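Local coordinates for protein aminotransferase class-III (Ochrobactrum anthropi, PDB 5GHG) that probably transfers amino groups between amines and carbonyl compounds as an omega-transaminase, using a pyridoxal-phosphate cofactor, bound as pyridoxamine phosphate, at residues 206-211 against 245-250. The protein carries 1 engineered substitution. Numbering follows the deposited sequence.
Sequences ELEQLI and QAVLKR
V247 reaches into the groove lined by L207, E208 and I211, joining two neighbouring helices that pack on the central sheet of the PLP-dependent aminotransferase fold (fold type I). The segments run nearly parallel, 20° apart with axes 9.9 Å from each other, and illustrate how such a pair divides into an oily floor and a charged outer edge. On the floor, one methyl does most of the work: CG1 of V247, set anti to the backbone N, meets CD1 of I211 at 3.7 Å and also touches CB of E208 at 3.9 Å. Deeper still, L207 and L248 cross nearly at right angles, their CD2 methyls 4.2 Å apart, and both rest on F222 of strand 219-224, while L207 and I211 also cover I145 of strand 143-147. The solvent side is looser. There E208 stretches out and R250, bent midway along its chain, sets NH1 before both carboxylate oxygens, 3.1 Å from E208 OE1, the two planes 24° apart. Y251 OH also hydrogen-bonds E208 OE2, so this oxygen has two partners. The hydrogen bond within the salt bridge is weak, R250 NH1 lying 3.0 Å from E208 OE2 with an angle of 145° at the hydrogen.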
loop_
_atom_site.group_PDB
_atom_site.type_symbol
_atom_site.label_atom_id
_atom_site.label_comp_id
_atom_site.label_asym_id
_atom_site.label_seq_id
_atom_site.Cartn_x
_atom_site.Cartn_y
_atom_site.Cartn_z
ATOM N N GLU B 206 9.352 11.126 -31.100
ATOM C CA GLU B 206 9.138 9.716 -30.845
ATOM C C GLU B 206 7.864 9.490 -30.032
ATOM O O GLU B 206 7.150 8.512 -30.253
ATOM C CB GLU B 206 10.362 9.116 -30.137
ATOM C CG GLU B 206 11.577 9.067 -31.072
ATOM C CD GLU B 206 12.857 8.630 -30.367
ATOM O OE1 GLU B 206 13.887 8.474 -31.067
ATOM O OE2 GLU B 206 12.831 8.469 -29.119
ATOM N N LEU B 207 7.575 10.390 -29.090
ATOM C CA LEU B 207 6.303 10.324 -28.375
ATOM C C LEU B 207 5.121 10.466 -29.342
ATOM O O LEU B 207 4.164 9.693 -29.292
ATOM C CB LEU B 207 6.250 11.408 -27.299
ATOM C CG LEU B 207 4.911 11.612 -26.587
ATOM C CD1 LEU B 207 4.448 10.330 -25.874
ATOM C CD2 LEU B 207 5.027 12.747 -25.609
ATOM N N GLU B 208 5.185 11.452 -30.231
ATOM C CA GLU B 208 4.086 11.643 -31.179
ATOM C C GLU B 208 3.960 10.456 -32.127
ATOM O O GLU B 208 2.837 10.042 -32.462
ATOM C CB GLU B 208 4.256 12.943 -31.953
ATOM C CG GLU B 208 3.149 13.197 -32.989
ATOM C CD GLU B 208 3.108 14.649 -33.447
ATOM O OE1 GLU B 208 4.166 15.313 -33.428
ATOM O OE2 GLU B 208 2.017 15.120 -33.819
ATOM N N GLN B 209 5.093 9.873 -32.535
ATOM C CA GLN B 209 5.056 8.690 -33.384
ATOM C C GLN B 209 4.396 7.515 -32.679
ATOM O O GLN B 209 3.651 6.748 -33.298
ATOM C CB GLN B 209 6.473 8.299 -33.841
ATOM C CG GLN B 209 7.061 9.295 -34.826
ATOM C CD GLN B 209 8.574 9.151 -34.943
ATOM O OE1 GLN B 209 9.137 8.077 -34.691
ATOM N NE2 GLN B 209 9.231 10.218 -35.317
ATOM N N LEU B 210 4.679 7.342 -31.391
ATOM C CA LEU B 210 4.004 6.307 -30.611
ATOM C C LEU B 210 2.489 6.561 -30.557
ATOM O O LEU B 210 1.686 5.644 -30.778
ATOM C CB LEU B 210 4.590 6.241 -29.195
ATOM C CG LEU B 210 3.972 5.220 -28.239
ATOM C CD1 LEU B 210 4.064 3.811 -28.775
ATOM C CD2 LEU B 210 4.625 5.276 -26.857
ATOM N N ILE B 211 2.092 7.793 -30.259
ATOM C CA ILE B 211 0.678 8.127 -30.160
ATOM C C ILE B 211 -0.034 7.842 -31.489
ATOM O O ILE B 211 -1.122 7.249 -31.526
ATOM C CB ILE B 211 0.493 9.584 -29.727
ATOM C CG1 ILE B 211 0.974 9.787 -28.277
ATOM C CG2 ILE B 211 -0.957 10.061 -29.899
ATOM C CD1 ILE B 211 1.249 11.251 -27.936
ATOM N N GLN B 245 4.532 18.615 -23.751
ATOM C CA GLN B 245 3.185 19.110 -23.467
ATOM C C GLN B 245 2.471 19.568 -24.744
ATOM O O GLN B 245 1.258 19.375 -24.877
ATOM C CB GLN B 245 3.235 20.227 -22.424
ATOM C CG GLN B 245 3.541 19.707 -21.020
ATOM C CD GLN B 245 3.626 20.784 -19.980
ATOM O OE1 GLN B 245 2.676 21.002 -19.218
ATOM N NE2 GLN B 245 4.761 21.476 -19.923
ATOM N N ALA B 246 3.213 20.124 -25.696
ATOM C CA ALA B 246 2.618 20.486 -26.986
ATOM C C ALA B 246 2.036 19.261 -27.689
ATOM O O ALA B 246 0.934 19.329 -28.246
ATOM C CB ALA B 246 3.658 21.167 -27.878
ATOM N N VAL B 247 2.770 18.141 -27.683
ATOM C CA VAL B 247 2.262 16.898 -28.260
ATOM C C VAL B 247 1.015 16.423 -27.527
ATOM O O VAL B 247 -0.010 16.095 -28.145
ATOM C CB VAL B 247 3.355 15.810 -28.251
ATOM C CG1 VAL B 247 2.797 14.481 -28.714
ATOM C CG2 VAL B 247 4.548 16.231 -29.116
ATOM N N LEU B 248 1.089 16.338 -26.197
ATOM C CA LEU B 248 -0.047 15.844 -25.434
ATOM C C LEU B 248 -1.290 16.690 -25.697
ATOM O O LEU B 248 -2.388 16.150 -25.877
ATOM C CB LEU B 248 0.278 15.828 -23.936
ATOM C CG LEU B 248 1.464 14.932 -23.548
ATOM C CD1 LEU B 248 1.696 15.002 -22.022
ATOM C CD2 LEU B 248 1.228 13.493 -23.982
ATOM N N LYS B 249 -1.135 18.011 -25.716
ATOM C CA LYS B 249 -2.274 18.888 -25.915
ATOM C C LYS B 249 -2.898 18.673 -27.295
ATOM O O LYS B 249 -4.127 18.712 -27.444
ATOM C CB LYS B 249 -1.844 20.341 -25.719
ATOM C CG LYS B 249 -2.984 21.335 -25.698
ATOM C CD LYS B 249 -2.524 22.653 -25.089
ATOM C CE LYS B 249 -2.925 23.836 -25.952
ATOM N NZ LYS B 249 -4.403 23.976 -26.044
ATOM N N ARG B 250 -2.060 18.392 -28.295
ATOM C CA ARG B 250 -2.527 18.166 -29.658
ATOM C C ARG B 250 -3.479 16.983 -29.759
ATOM O O ARG B 250 -4.349 16.960 -30.629
ATOM C CB ARG B 250 -1.322 17.961 -30.576
ATOM C CG ARG B 250 -1.648 17.673 -32.052
ATOM C CD ARG B 250 -0.347 17.619 -32.866
ATOM N NE ARG B 250 0.439 18.833 -32.646
ATOM C CZ ARG B 250 1.753 18.885 -32.494
ATOM N NH1 ARG B 250 2.478 17.774 -32.527
ATOM N NH2 ARG B 250 2.347 20.055 -32.290
#